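Local structure of NEQ263 (Nanoarchaeum equitans Kin4-M, 5BN3) at residues P135-M140 against L305-H310; L309-Y315 against E380-Q386; M225-Y231 against D258-Y263; S346-L351 against Y372-A376. The protein forms, as subunit NeqB, the catalytic core complex of an archaeal ATP synthase together with its partner NeqA, and probably binds ATP. One frame throughout, in Å; residues are numbered along the deposited sequence.

Contact 1. Residues P135-M140 against L305-H310; sequences PPGLPM and LSQDLH. With SO4 (sulfate ion), chain X.
Pro135 and Leu138, the first and last residues of a type II beta turn, face Leu305 and His310, with Pro135 CA 6.9 Å from Leu305 CA and Leu138 CA 7.3 Å from His310 CA. Leu138 forms the wedge: its CD2 rests 3.4 Å from Ser306 O, while its CG stands over one face of the His310 imidazole in a CH-pi contact, 4.2 Å from the centroid. His310 holds CG anti to its backbone N (chi1 -173°), which also brings CE1 to 3.7 Å from Pro139 CD. With an alanine in place of Leu138, the imidazole would probably lose this cover and a gap would open beside Ser306 O. Ser306 OG caps the helix from 307 by accepting from Leu309 N, and bonds a sulfate, probably from crystallisation. The turn sits between strand 131-134 and helix 140-151, the place of the P-loop in relatives of this fold; Met140 packs on strands 131-134 and 273-281, and Leu305 leaves strand 301-304 to enter helix 307-311.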
loop_
_atom_site.group_PDB
_atom_site.type_symbol
_atom_site.label_atom_id
_atom_site.label_comp_id
_atom_site.label_asym_id
_atom_site.label_seq_id
_atom_site.Cartn_x
_atom_site.Cartn_y
_atom_site.Cartn_z
ATOM N N PRO B 135 12.674 14.187 -13.766
ATOM C CA PRO B 135 11.270 13.869 -14.039
ATOM C C PRO B 135 11.143 13.536 -15.518
ATOM O O PRO B 135 11.976 13.993 -16.306
ATOM C CB PRO B 135 10.548 15.193 -13.757
ATOM C CG PRO B 135 11.476 15.967 -12.867
ATOM C CD PRO B 135 12.857 15.570 -13.288
ATOM N N PRO B 136 10.132 12.741 -15.898
ATOM C CA PRO B 136 9.922 12.483 -17.327
ATOM C C PRO B 136 9.730 13.787 -18.099
ATOM O O PRO B 136 9.065 14.695 -17.598
ATOM C CB PRO B 136 8.618 11.683 -17.344
ATOM C CG PRO B 136 8.585 10.999 -16.020
ATOM C CD PRO B 136 9.205 11.971 -15.050
ATOM N N GLY B 137 10.323 13.888 -19.286
ATOM C CA GLY B 137 10.122 15.048 -20.137
ATOM C C GLY B 137 11.125 16.183 -20.024
ATOM O O GLY B 137 11.207 17.028 -20.918
ATOM N N LEU B 138 11.886 16.212 -18.935
ATOM C CA LEU B 138 12.829 17.307 -18.696
ATOM C C LEU B 138 14.148 17.099 -19.452
ATOM O O LEU B 138 14.537 15.961 -19.720
ATOM C CB LEU B 138 13.057 17.502 -17.189
ATOM C CG LEU B 138 12.152 18.569 -16.557
ATOM C CD1 LEU B 138 10.679 18.205 -16.684
ATOM C CD2 LEU B 138 12.507 18.817 -15.102
ATOM N N PRO B 139 14.835 18.202 -19.809
ATOM C CA PRO B 139 16.020 18.129 -20.677
ATOM C C PRO B 139 17.274 17.564 -20.009
ATOM O O PRO B 139 18.309 18.238 -19.979
ATOM C CB PRO B 139 16.257 19.594 -21.060
ATOM C CG PRO B 139 15.718 20.363 -19.906
ATOM C CD PRO B 139 14.507 19.597 -19.453
ATOM N N MET B 140 17.186 16.340 -19.502
ATOM C CA MET B 140 18.324 15.667 -18.889
ATOM C C MET B 140 19.424 15.380 -19.911
ATOM O O MET B 140 20.615 15.422 -19.588
ATOM C CB MET B 140 17.850 14.371 -18.227
ATOM C CG MET B 140 18.950 13.463 -17.713
ATOM S SD MET B 140 18.284 12.033 -16.830
ATOM C CE MET B 140 17.150 11.380 -18.054
ATOM N N LEU B 305 16.755 17.483 -11.366
ATOM C CA LEU B 305 16.033 18.441 -12.200
ATOM C C LEU B 305 14.643 18.731 -11.636
ATOM O O LEU B 305 14.015 17.861 -11.026
ATOM C CB LEU B 305 15.948 17.952 -13.649
ATOM C CG LEU B 305 17.034 18.452 -14.609
ATOM C CD1 LEU B 305 18.377 18.573 -13.923
ATOM C CD2 LEU B 305 17.149 17.548 -15.830
ATOM N N SER B 306 14.170 19.958 -11.839
ATOM C CA SER B 306 12.941 20.431 -11.203
ATOM C C SER B 306 11.850 20.789 -12.212
ATOM O O SER B 306 12.071 21.589 -13.125
ATOM C CB SER B 306 13.254 21.641 -10.312
ATOM O OG SER B 306 12.075 22.334 -9.940
ATOM N N GLN B 307 10.676 20.190 -12.038
ATOM C CA GLN B 307 9.519 20.477 -12.880
ATOM C C GLN B 307 9.115 21.942 -12.745
ATOM O O GLN B 307 8.717 22.580 -13.719
ATOM C CB GLN B 307 8.347 19.582 -12.469
ATOM C CG GLN B 307 7.768 18.735 -13.588
ATOM C CD GLN B 307 6.833 17.657 -13.069
ATOM O OE1 GLN B 307 6.075 17.878 -12.122
ATOM N NE2 GLN B 307 6.892 16.479 -13.679
ATOM N N ASP B 308 9.217 22.462 -11.525
ATOM C CA ASP B 308 8.865 23.848 -11.242
ATOM C C ASP B 308 9.735 24.830 -12.024
ATOM O O ASP B 308 9.223 25.763 -12.645
ATOM C CB ASP B 308 8.971 24.120 -9.740
ATOM C CG ASP B 308 8.620 25.548 -9.378
ATOM O OD1 ASP B 308 7.449 25.940 -9.567
ATOM O OD2 ASP B 308 9.511 26.280 -8.897
ATOM N N LEU B 309 11.048 24.614 -11.996
ATOM C CA LEU B 309 11.977 25.465 -12.738
ATOM C C LEU B 309 11.756 25.345 -14.241
ATOM O O LEU B 309 11.828 26.335 -14.965
ATOM C CB LEU B 309 13.430 25.128 -12.391
ATOM C CG LEU B 309 13.920 25.534 -11.001
ATOM C CD1 LEU B 309 15.410 25.285 -10.862
ATOM C CD2 LEU B 309 13.607 26.992 -10.738
ATOM N N HIS B 310 11.480 24.131 -14.704
ATOM C CA HIS B 310 11.205 23.897 -16.115
ATOM C C HIS B 310 9.976 24.685 -16.562
ATOM O O HIS B 310 9.972 25.293 -17.632
ATOM C CB HIS B 310 10.993 22.404 -16.364
ATOM C CG HIS B 310 10.866 22.041 -17.810
ATOM N ND1 HIS B 310 11.898 22.198 -18.711
ATOM C CD2 HIS B 310 9.833 21.513 -18.507
ATOM C CE1 HIS B 310 11.504 21.789 -19.902
ATOM N NE2 HIS B 310 10.254 21.370 -19.808
HETATM S S SO4 X . 9.534 20.684 -7.873
HETATM O O1 SO4 X . 10.893 21.208 -7.843
HETATM O O2 SO4 X . 8.731 21.375 -6.873
HETATM O O3 SO4 X . 9.563 19.251 -7.606
HETATM O O4 SO4 X . 8.966 20.899 -9.197
HETATM O O HOH W 1 10.568 19.438 -22.304
#

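Contact 2. Residues L309-Y315 against E380-Q386; sequences LHSKNIY and EKEFIKQ
Leu309 lays CD2 against the carboxylate of Glu380, 3.8 Å from its CD, the two side chains crossing at about a right angle. Glu380 is extended beyond CG (chi2 174°), which carries its carboxylate out to Lys312. Lys312, likewise extended beyond CG, brings NZ to 3.4 Å from Glu380 OE1, a weak salt bridge secondary to its pairing with Asp308. Glu380 OE2 is taken by Tyr347 OH and Arg354. A leucine in place of Glu380 would probably leave Arg354 without this anionic mate and Tyr347 OH without its acceptor. Ile314 fills the middle, its CD1 3.4 Å from Glu380 O and its CG2 3.8 Å from Ile384 CG2. Lys385 runs straight past Ile314 CD1 and then bends at chi4 (70°), turning NZ onto Asn313 O at 2.8 Å; a water links the same NZ to Tyr315 N. Asn313 is the C-prime residue of the Schellman motif that ends helix 307-311, and beyond it Tyr315 O accepts from Gln386 N at 2.8 Å. The two cationic neighbours of Glu380 would be expected to keep it ionised, and a salt bridge, hydrogen bonds to backbone oxygens and apolar contacts together tie the nucleotide-binding domain to the C-terminal helices.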
loop_
_atom_site.group_PDB
_atom_site.type_symbol
_atom_site.label_atom_id
_atom_site.label_comp_id
_atom_site.label_asym_id
_atom_site.label_seq_id
_atom_site.Cartn_x
_atom_site.Cartn_y
_atom_site.Cartn_z
ATOM N N LEU B 309 11.048 24.614 -11.996
ATOM C CA LEU B 309 11.977 25.465 -12.738
ATOM C C LEU B 309 11.756 25.345 -14.241
ATOM O O LEU B 309 11.828 26.335 -14.965
ATOM C CB LEU B 309 13.430 25.128 -12.391
ATOM C CG LEU B 309 13.920 25.534 -11.001
ATOM C CD1 LEU B 309 15.410 25.285 -10.862
ATOM C CD2 LEU B 309 13.607 26.992 -10.738
ATOM N N HIS B 310 11.480 24.131 -14.704
ATOM C CA HIS B 310 11.205 23.897 -16.115
ATOM C C HIS B 310 9.976 24.685 -16.562
ATOM O O HIS B 310 9.972 25.293 -17.632
ATOM C CB HIS B 310 10.993 22.404 -16.364
ATOM C CG HIS B 310 10.866 22.041 -17.810
ATOM N ND1 HIS B 310 11.898 22.198 -18.711
ATOM C CD2 HIS B 310 9.833 21.513 -18.507
ATOM C CE1 HIS B 310 11.504 21.789 -19.902
ATOM N NE2 HIS B 310 10.254 21.370 -19.808
ATOM N N SER B 311 8.936 24.679 -15.733
ATOM C CA SER B 311 7.704 25.407 -16.038
ATOM C C SER B 311 7.910 26.920 -16.046
ATOM O O SER B 311 7.111 27.655 -16.627
ATOM C CB SER B 311 6.603 25.040 -15.040
ATOM O OG SER B 311 6.147 23.715 -15.246
ATOM N N LYS B 312 8.976 27.380 -15.396
ATOM C CA LYS B 312 9.320 28.799 -15.382
ATOM C C LYS B 312 10.260 29.147 -16.527
ATOM O O LYS B 312 10.833 30.236 -16.554
ATOM C CB LYS B 312 9.978 29.175 -14.052
ATOM C CG LYS B 312 9.080 29.031 -12.835
ATOM C CD LYS B 312 9.876 29.234 -11.553
ATOM C CE LYS B 312 8.982 29.209 -10.325
ATOM N NZ LYS B 312 9.772 29.365 -9.071
ATOM N N ASN B 313 10.412 28.211 -17.462
ATOM C CA ASN B 313 11.326 28.363 -18.596
ATOM C C ASN B 313 12.775 28.570 -18.150
ATOM O O ASN B 313 13.507 29.371 -18.734
ATOM C CB ASN B 313 10.872 29.498 -19.523
ATOM C CG ASN B 313 11.446 29.382 -20.922
ATOM O OD1 ASN B 313 11.676 28.281 -21.426
ATOM N ND2 ASN B 313 11.680 30.523 -21.558
ATOM N N ILE B 314 13.183 27.842 -17.115
ATOM C CA ILE B 314 14.567 27.884 -16.656
ATOM C C ILE B 314 15.325 26.648 -17.134
ATOM O O ILE B 314 14.996 25.527 -16.744
ATOM C CB ILE B 314 14.663 27.944 -15.115
ATOM C CG1 ILE B 314 13.872 29.135 -14.564
ATOM C CG2 ILE B 314 16.120 28.007 -14.672
ATOM C CD1 ILE B 314 14.368 30.480 -15.037
ATOM N N TYR B 315 16.318 26.856 -17.998
ATOM C CA TYR B 315 17.308 25.823 -18.296
ATOM C C TYR B 315 18.672 26.303 -17.814
ATOM O O TYR B 315 19.036 27.460 -18.026
ATOM C CB TYR B 315 17.373 25.478 -19.795
ATOM C CG TYR B 315 18.500 24.510 -20.109
ATOM C CD1 TYR B 315 19.772 24.971 -20.430
ATOM C CD2 TYR B 315 18.300 23.137 -20.052
ATOM C CE1 TYR B 315 20.806 24.096 -20.688
ATOM C CE2 TYR B 315 19.331 22.254 -20.314
ATOM C CZ TYR B 315 20.580 22.738 -20.633
ATOM O OH TYR B 315 21.610 21.861 -20.894
ATOM N N GLU B 380 17.419 32.175 -9.549
ATOM C CA GLU B 380 16.773 31.365 -10.572
ATOM C C GLU B 380 16.802 32.044 -11.941
ATOM O O GLU B 380 16.914 31.372 -12.965
ATOM C CB GLU B 380 15.334 31.036 -10.156
ATOM C CG GLU B 380 15.246 30.213 -8.873
ATOM C CD GLU B 380 13.824 30.017 -8.380
ATOM O OE1 GLU B 380 12.895 30.618 -8.960
ATOM O OE2 GLU B 380 13.637 29.257 -7.405
ATOM N N LYS B 381 16.716 33.371 -11.954
ATOM C CA LYS B 381 16.640 34.123 -13.208
ATOM C C LYS B 381 17.994 34.434 -13.839
ATOM O O LYS B 381 18.117 34.470 -15.063
ATOM C CB LYS B 381 15.869 35.431 -12.996
ATOM C CG LYS B 381 14.367 35.258 -12.880
ATOM C CD LYS B 381 13.688 36.560 -12.481
ATOM C CE LYS B 381 12.175 36.412 -12.491
ATOM N NZ LYS B 381 11.495 37.576 -11.859
ATOM N N GLU B 382 19.006 34.661 -13.008
ATOM C CA GLU B 382 20.290 35.153 -13.504
ATOM C C GLU B 382 21.464 34.208 -13.251
ATOM O O GLU B 382 22.477 34.278 -13.940
ATOM C CB GLU B 382 20.589 36.535 -12.908
ATOM C CG GLU B 382 19.459 37.542 -13.089
ATOM C CD GLU B 382 19.888 38.963 -12.779
ATOM O OE1 GLU B 382 21.041 39.154 -12.337
ATOM O OE2 GLU B 382 19.075 39.890 -12.982
ATOM N N PHE B 383 21.327 33.328 -12.266
ATOM C CA PHE B 383 22.409 32.415 -11.913
ATOM C C PHE B 383 22.177 31.015 -12.484
ATOM O O PHE B 383 23.017 30.484 -13.209
ATOM C CB PHE B 383 22.578 32.360 -10.391
ATOM C CG PHE B 383 23.691 31.464 -9.936
ATOM C CD1 PHE B 383 25.006 31.900 -9.969
ATOM C CD2 PHE B 383 23.421 30.189 -9.460
ATOM C CE1 PHE B 383 26.036 31.077 -9.546
ATOM C CE2 PHE B 383 24.447 29.361 -9.035
ATOM C CZ PHE B 383 25.755 29.805 -9.079
ATOM N N ILE B 384 21.031 30.424 -12.157
ATOM C CA ILE B 384 20.683 29.099 -12.660
ATOM C C ILE B 384 20.406 29.128 -14.161
ATOM O O ILE B 384 20.966 28.331 -14.915
ATOM C CB ILE B 384 19.459 28.514 -11.917
ATOM C CG1 ILE B 384 19.765 28.375 -10.424
ATOM C CG2 ILE B 384 19.070 27.169 -12.500
ATOM C CD1 ILE B 384 18.611 27.811 -9.619
ATOM N N LYS B 385 19.543 30.047 -14.588
ATOM C CA LYS B 385 19.196 30.185 -16.001
ATOM C C LYS B 385 20.448 30.516 -16.810
ATOM O O LYS B 385 21.186 31.448 -16.483
ATOM C CB LYS B 385 18.126 31.266 -16.192
ATOM C CG LYS B 385 17.565 31.359 -17.611
ATOM C CD LYS B 385 16.467 32.418 -17.717
ATOM C CE LYS B 385 15.971 32.579 -19.150
ATOM N NZ LYS B 385 15.181 31.412 -19.630
ATOM N N GLN B 386 20.684 29.733 -17.857
ATOM C CA GLN B 386 21.914 29.817 -18.636
ATOM C C GLN B 386 21.713 29.090 -19.962
ATOM O O GLN B 386 21.050 28.054 -20.008
ATOM C CB GLN B 386 23.064 29.185 -17.843
ATOM C CG GLN B 386 24.368 29.031 -18.605
ATOM C CD GLN B 386 25.443 28.351 -17.782
ATOM O OE1 GLN B 386 25.374 28.316 -16.551
ATOM N NE2 GLN B 386 26.444 27.804 -18.459
HETATM O O HOH W 2 16.187 29.045 -20.013
#

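Contact 3. Residues M225-Y231 against D258-Y263; sequences MLDMTNY and DLASIY
Asp258 of helix 255-263 meets Tyr231 in the first turn of helix 228-241, which follows strand 220-226, one of the parallel core strands of this P-loop NTPase fold. Between Met225 and Met228 the strand passes into the helix through a cis peptide before Asp227, whose OD1 caps the helix by accepting from Thr229 N. Asp258 OD2 lies at the edge of the Tyr231 ring, in plane, and the carboxylate is turned only 17° from the ring; the hydrogen bond from Tyr231 OH to Asp258 OD2 measures 2.3 Å, a doubtfully short length. Arg204 joins them, pairing with Asp258 OD1 and bonding Tyr231 OH. Leu259 slides past the ring in the opposite direction, with CD2 3.9 Å from Tyr231 CD2. Ser261 turns back on its own helix, its OG bonded to Asp258 O at 2.6 Å. Ile262 splits its branches: CD1 presses on Tyr231 at 3.3 Å from CZ, and CG2 touches Met225 SD at 3.9 Å. Met225 reaches it with CG set between the backbone N and the carbonyl carbon (chi1 58°). Tyr263 closes the segment: its hydroxyl, hydrogen-bonded with Thr295 OG1, meets Met228 CG at 3.3 Å, and Met228 CE folds back to 3.9 Å from Tyr263 CE1.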
loop_
_atom_site.group_PDB
_atom_site.type_symbol
_atom_site.label_atom_id
_atom_site.label_comp_id
_atom_site.label_asym_id
_atom_site.label_seq_id
_atom_site.Cartn_x
_atom_site.Cartn_y
_atom_site.Cartn_z
ATOM N N MET B 225 25.936 7.163 -18.970
ATOM C CA MET B 225 24.970 6.090 -19.208
ATOM C C MET B 225 23.528 6.476 -18.879
ATOM O O MET B 225 23.257 7.194 -17.914
ATOM C CB MET B 225 25.383 4.771 -18.533
ATOM C CG MET B 225 25.570 4.822 -17.030
ATOM S SD MET B 225 25.960 3.187 -16.352
ATOM C CE MET B 225 27.555 2.877 -17.109
ATOM N N LEU B 226 22.617 5.973 -19.707
ATOM C CA LEU B 226 21.211 6.353 -19.702
ATOM C C LEU B 226 20.481 5.216 -20.402
ATOM O O LEU B 226 20.943 4.764 -21.451
ATOM C CB LEU B 226 21.052 7.642 -20.511
ATOM C CG LEU B 226 19.675 8.170 -20.916
ATOM C CD1 LEU B 226 18.937 8.722 -19.715
ATOM C CD2 LEU B 226 19.814 9.238 -21.991
ATOM N N ASP B 227 19.355 4.741 -19.865
ATOM C CA ASP B 227 18.707 5.245 -18.658
ATOM C C ASP B 227 18.759 4.123 -17.627
ATOM O O ASP B 227 18.428 2.980 -17.945
ATOM C CB ASP B 227 17.244 5.576 -19.001
ATOM C CG ASP B 227 16.480 6.231 -17.856
ATOM O OD1 ASP B 227 16.660 5.847 -16.681
ATOM O OD2 ASP B 227 15.663 7.133 -18.141
ATOM N N MET B 228 19.168 4.434 -16.399
ATOM C CA MET B 228 19.311 3.397 -15.375
ATOM C C MET B 228 17.973 2.770 -14.987
ATOM O O MET B 228 17.933 1.651 -14.476
ATOM C CB MET B 228 20.033 3.929 -14.130
ATOM C CG MET B 228 21.460 4.417 -14.372
ATOM S SD MET B 228 22.447 3.370 -15.470
ATOM C CE MET B 228 22.511 1.836 -14.541
ATOM N N THR B 229 16.879 3.480 -15.238
ATOM C CA THR B 229 15.556 2.931 -14.964
ATOM C C THR B 229 15.236 1.803 -15.946
ATOM O O THR B 229 14.586 0.820 -15.585
ATOM C CB THR B 229 14.470 4.020 -15.002
ATOM O OG1 THR B 229 14.788 5.039 -14.044
ATOM C CG2 THR B 229 13.118 3.434 -14.654
ATOM N N ASN B 230 15.701 1.943 -17.186
ATOM C CA ASN B 230 15.564 0.874 -18.170
ATOM C C ASN B 230 16.457 -0.312 -17.827
ATOM O O ASN B 230 16.102 -1.458 -18.091
ATOM C CB ASN B 230 15.902 1.371 -19.577
ATOM C CG ASN B 230 14.905 2.380 -20.097
ATOM O OD1 ASN B 230 13.762 2.435 -19.642
ATOM N ND2 ASN B 230 15.332 3.186 -21.062
ATOM N N TYR B 231 17.623 -0.029 -17.253
ATOM C CA TYR B 231 18.529 -1.085 -16.815
ATOM C C TYR B 231 17.900 -1.930 -15.715
ATOM O O TYR B 231 17.944 -3.160 -15.757
ATOM C CB TYR B 231 19.864 -0.505 -16.330
ATOM C CG TYR B 231 20.753 -1.556 -15.708
ATOM C CD1 TYR B 231 21.579 -2.343 -16.494
ATOM C CD2 TYR B 231 20.747 -1.777 -14.338
ATOM C CE1 TYR B 231 22.382 -3.315 -15.932
ATOM C CE2 TYR B 231 21.543 -2.746 -13.771
ATOM C CZ TYR B 231 22.354 -3.513 -14.571
ATOM O OH TYR B 231 23.152 -4.476 -13.999
ATOM N N ASP B 258 23.586 -5.019 -7.409
ATOM C CA ASP B 258 23.825 -5.047 -8.847
ATOM C C ASP B 258 24.116 -3.654 -9.401
ATOM O O ASP B 258 25.019 -3.485 -10.220
ATOM C CB ASP B 258 22.645 -5.678 -9.580
ATOM C CG ASP B 258 22.895 -5.812 -11.063
ATOM O OD1 ASP B 258 23.439 -6.854 -11.488
ATOM O OD2 ASP B 258 22.560 -4.872 -11.811
ATOM N N LEU B 259 23.356 -2.657 -8.955
ATOM C CA LEU B 259 23.607 -1.275 -9.359
ATOM C C LEU B 259 24.998 -0.827 -8.918
ATOM O O LEU B 259 25.704 -0.134 -9.652
ATOM C CB LEU B 259 22.536 -0.339 -8.788
ATOM C CG LEU B 259 21.139 -0.412 -9.411
ATOM C CD1 LEU B 259 20.165 0.511 -8.684
ATOM C CD2 LEU B 259 21.195 -0.060 -10.889
ATOM N N ALA B 260 25.392 -1.240 -7.719
ATOM C CA ALA B 260 26.707 -0.903 -7.191
ATOM C C ALA B 260 27.817 -1.557 -8.001
ATOM O O ALA B 260 28.879 -0.969 -8.191
ATOM C CB ALA B 260 26.807 -1.310 -5.742
ATOM N N SER B 261 27.568 -2.773 -8.482
ATOM C CA SER B 261 28.562 -3.498 -9.274
ATOM C C SER B 261 28.840 -2.781 -10.593
ATOM O O SER B 261 29.783 -3.116 -11.308
ATOM C CB SER B 261 28.103 -4.932 -9.539
ATOM O OG SER B 261 27.149 -4.975 -10.583
ATOM N N ILE B 262 28.007 -1.793 -10.907
ATOM C CA ILE B 262 28.218 -0.931 -12.061
ATOM C C ILE B 262 28.802 0.423 -11.644
ATOM O O ILE B 262 29.846 0.833 -12.151
ATOM C CB ILE B 262 26.898 -0.721 -12.822
ATOM C CG1 ILE B 262 26.468 -2.029 -13.485
ATOM C CG2 ILE B 262 27.034 0.364 -13.870
ATOM C CD1 ILE B 262 25.216 -1.894 -14.275
ATOM N N TYR B 263 28.128 1.108 -10.721
ATOM C CA TYR B 263 28.527 2.457 -10.309
ATOM C C TYR B 263 29.928 2.519 -9.695
ATOM O O TYR B 263 30.649 3.499 -9.886
ATOM C CB TYR B 263 27.512 3.036 -9.317
ATOM C CG TYR B 263 26.104 3.201 -9.849
ATOM C CD1 TYR B 263 25.860 3.394 -11.202
ATOM C CD2 TYR B 263 25.016 3.172 -8.988
ATOM C CE1 TYR B 263 24.568 3.550 -11.678
ATOM C CE2 TYR B 263 23.725 3.327 -9.456
ATOM C CZ TYR B 263 23.508 3.516 -10.798
ATOM O OH TYR B 263 22.221 3.670 -11.256
#

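Contact 4. Residues S346-L351 against Y372-A376; sequences SYAKGL and YLKFA
Lys349 and Tyr372 meet where two helices of the C-terminal helical domain, 334-356 and 367-384, cross at -110° with their local axes 7.3 Å apart. The lysine can be followed outward across the tyrosine ring. Its chi1 of -172° swings CG away from the backbone N, and CB comes 3.9 Å from Tyr372 CD1. CG stands over the face, offset toward the rim, in a CH-pi contact 3.8 Å from the ring centroid. CD sits above CE2, with CZ next to it, and CE remains 3.7 Å from Tyr372 CE2. A bend at chi4 (57°) then turns NZ toward Asp369, with which it makes a long, weak ion pair. Ser346 approaches the same tyrosine differently, with CB at the ring edge, in plane; that CB also presses 3.4 Å from Phe375 CE2, while its OG bonds Ile342 O of its own helix. Phe375 continues onto helix 394-408 through Ile404 and Leu405. Close approach of the backbones depends on Gly350, whose CA is 4.2 Å from Tyr372 CA and 3.2 Å from Tyr372 O: a side-chain CB there would run into that oxygen and into Ala376 CB. Ala376 packs beside the CD1-CE1 side of the Tyr347 ring, whose hydroxyl is bonded to Glu380. Leu351 CG covers one face of that ring over its centre, and Ala376 O lies in plane at its edge, 3.6 Å from Tyr347 CE1.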
loop_
_atom_site.group_PDB
_atom_site.type_symbol
_atom_site.label_atom_id
_atom_site.label_comp_id
_atom_site.label_asym_id
_atom_site.label_seq_id
_atom_site.Cartn_x
_atom_site.Cartn_y
_atom_site.Cartn_z
ATOM N N SER B 346 21.489 31.213 1.610
ATOM C CA SER B 346 20.631 32.352 1.292
ATOM C C SER B 346 19.463 31.965 0.384
ATOM O O SER B 346 18.364 32.500 0.521
ATOM C CB SER B 346 21.441 33.480 0.650
ATOM O OG SER B 346 22.538 33.850 1.465
ATOM N N TYR B 347 19.707 31.042 -0.543
ATOM C CA TYR B 347 18.659 30.548 -1.432
ATOM C C TYR B 347 17.607 29.798 -0.623
ATOM O O TYR B 347 16.408 29.973 -0.835
ATOM C CB TYR B 347 19.257 29.639 -2.515
ATOM C CG TYR B 347 18.266 29.169 -3.558
ATOM C CD1 TYR B 347 17.565 30.079 -4.337
ATOM C CD2 TYR B 347 18.048 27.817 -3.779
ATOM C CE1 TYR B 347 16.664 29.657 -5.293
ATOM C CE2 TYR B 347 17.147 27.385 -4.737
ATOM C CZ TYR B 347 16.458 28.311 -5.490
ATOM O OH TYR B 347 15.560 27.897 -6.444
ATOM N N ALA B 348 18.066 28.971 0.310
ATOM C CA ALA B 348 17.168 28.215 1.179
ATOM C C ALA B 348 16.296 29.138 2.025
ATOM O O ALA B 348 15.087 28.931 2.143
ATOM C CB ALA B 348 17.963 27.280 2.069
ATOM N N LYS B 349 16.915 30.152 2.620
ATOM C CA LYS B 349 16.181 31.130 3.415
ATOM C C LYS B 349 15.213 31.908 2.527
ATOM O O LYS B 349 14.110 32.255 2.951
ATOM C CB LYS B 349 17.152 32.074 4.130
ATOM C CG LYS B 349 16.491 33.010 5.133
ATOM C CD LYS B 349 17.375 33.222 6.357
ATOM C CE LYS B 349 16.735 34.184 7.350
ATOM N NZ LYS B 349 15.384 33.735 7.790
ATOM N N GLY B 350 15.625 32.161 1.288
ATOM C CA GLY B 350 14.768 32.825 0.322
ATOM C C GLY B 350 13.540 32.003 -0.020
ATOM O O GLY B 350 12.455 32.552 -0.214
ATOM N N LEU B 351 13.709 30.685 -0.090
ATOM C CA LEU B 351 12.602 29.789 -0.416
ATOM C C LEU B 351 11.588 29.692 0.723
ATOM O O LEU B 351 10.383 29.593 0.483
ATOM C CB LEU B 351 13.122 28.399 -0.792
ATOM C CG LEU B 351 13.874 28.298 -2.120
ATOM C CD1 LEU B 351 14.310 26.870 -2.397
ATOM C CD2 LEU B 351 13.003 28.805 -3.245
ATOM N N TYR B 372 16.010 38.113 1.157
ATOM C CA TYR B 372 16.222 36.718 0.793
ATOM C C TYR B 372 15.234 36.282 -0.282
ATOM O O TYR B 372 15.578 35.508 -1.176
ATOM C CB TYR B 372 16.101 35.818 2.026
ATOM C CG TYR B 372 17.293 35.896 2.946
ATOM C CD1 TYR B 372 18.504 35.333 2.581
ATOM C CD2 TYR B 372 17.207 36.525 4.178
ATOM C CE1 TYR B 372 19.600 35.397 3.412
ATOM C CE2 TYR B 372 18.300 36.596 5.019
ATOM C CZ TYR B 372 19.493 36.028 4.630
ATOM O OH TYR B 372 20.589 36.089 5.457
ATOM N N LEU B 373 14.008 36.790 -0.189
ATOM C CA LEU B 373 12.967 36.502 -1.171
ATOM C C LEU B 373 13.385 36.933 -2.574
ATOM O O LEU B 373 13.186 36.204 -3.548
ATOM C CB LEU B 373 11.666 37.203 -0.779
ATOM C CG LEU B 373 10.479 36.995 -1.719
ATOM C CD1 LEU B 373 10.233 35.517 -1.911
ATOM C CD2 LEU B 373 9.232 37.668 -1.178
ATOM N N LYS B 374 13.965 38.125 -2.665
ATOM C CA LYS B 374 14.440 38.656 -3.937
ATOM C C LYS B 374 15.663 37.886 -4.429
ATOM O O LYS B 374 15.822 37.663 -5.629
ATOM C CB LYS B 374 14.781 40.139 -3.792
ATOM C CG LYS B 374 15.156 40.824 -5.094
ATOM C CD LYS B 374 15.717 42.211 -4.831
ATOM C CE LYS B 374 15.823 43.024 -6.110
ATOM N NZ LYS B 374 16.406 44.373 -5.858
ATOM N N PHE B 375 16.523 37.490 -3.493
ATOM C CA PHE B 375 17.733 36.741 -3.812
ATOM C C PHE B 375 17.396 35.438 -4.526
ATOM O O PHE B 375 17.992 35.108 -5.550
ATOM C CB PHE B 375 18.528 36.454 -2.536
ATOM C CG PHE B 375 19.792 35.672 -2.766
ATOM C CD1 PHE B 375 20.942 36.305 -3.214
ATOM C CD2 PHE B 375 19.834 34.307 -2.525
ATOM C CE1 PHE B 375 22.109 35.589 -3.426
ATOM C CE2 PHE B 375 20.997 33.586 -2.736
ATOM C CZ PHE B 375 22.137 34.228 -3.185
ATOM N N ALA B 376 16.433 34.705 -3.979
ATOM C CA ALA B 376 16.009 33.438 -4.561
ATOM C C ALA B 376 15.416 33.627 -5.952
ATOM O O ALA B 376 15.598 32.783 -6.829
ATOM C CB ALA B 376 15.014 32.747 -3.647
#

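How the contacts relate
Contacts 1 and 3 are buried within the nucleotide-binding domain and touch through Met140 and Leu226, whereas contacts 2 and 4 are partly buried. Contact 2 is the junction: it shares Leu309, His310 and helix 307-311 with contact 1, and helix 367-384 with contact 4. Chemistry changes along this path. Contact 1 joins its segments by apolar wedging and a CH-pi contact, contact 2 by charge and backbone bonds between domains, and contact 4 by close helix crossing without any hydrogen bond between its segments. Contact 3, about 35 Å from contact 4 between centres, combines methionine and aromatic packing with one tyrosine-carboxylate pair.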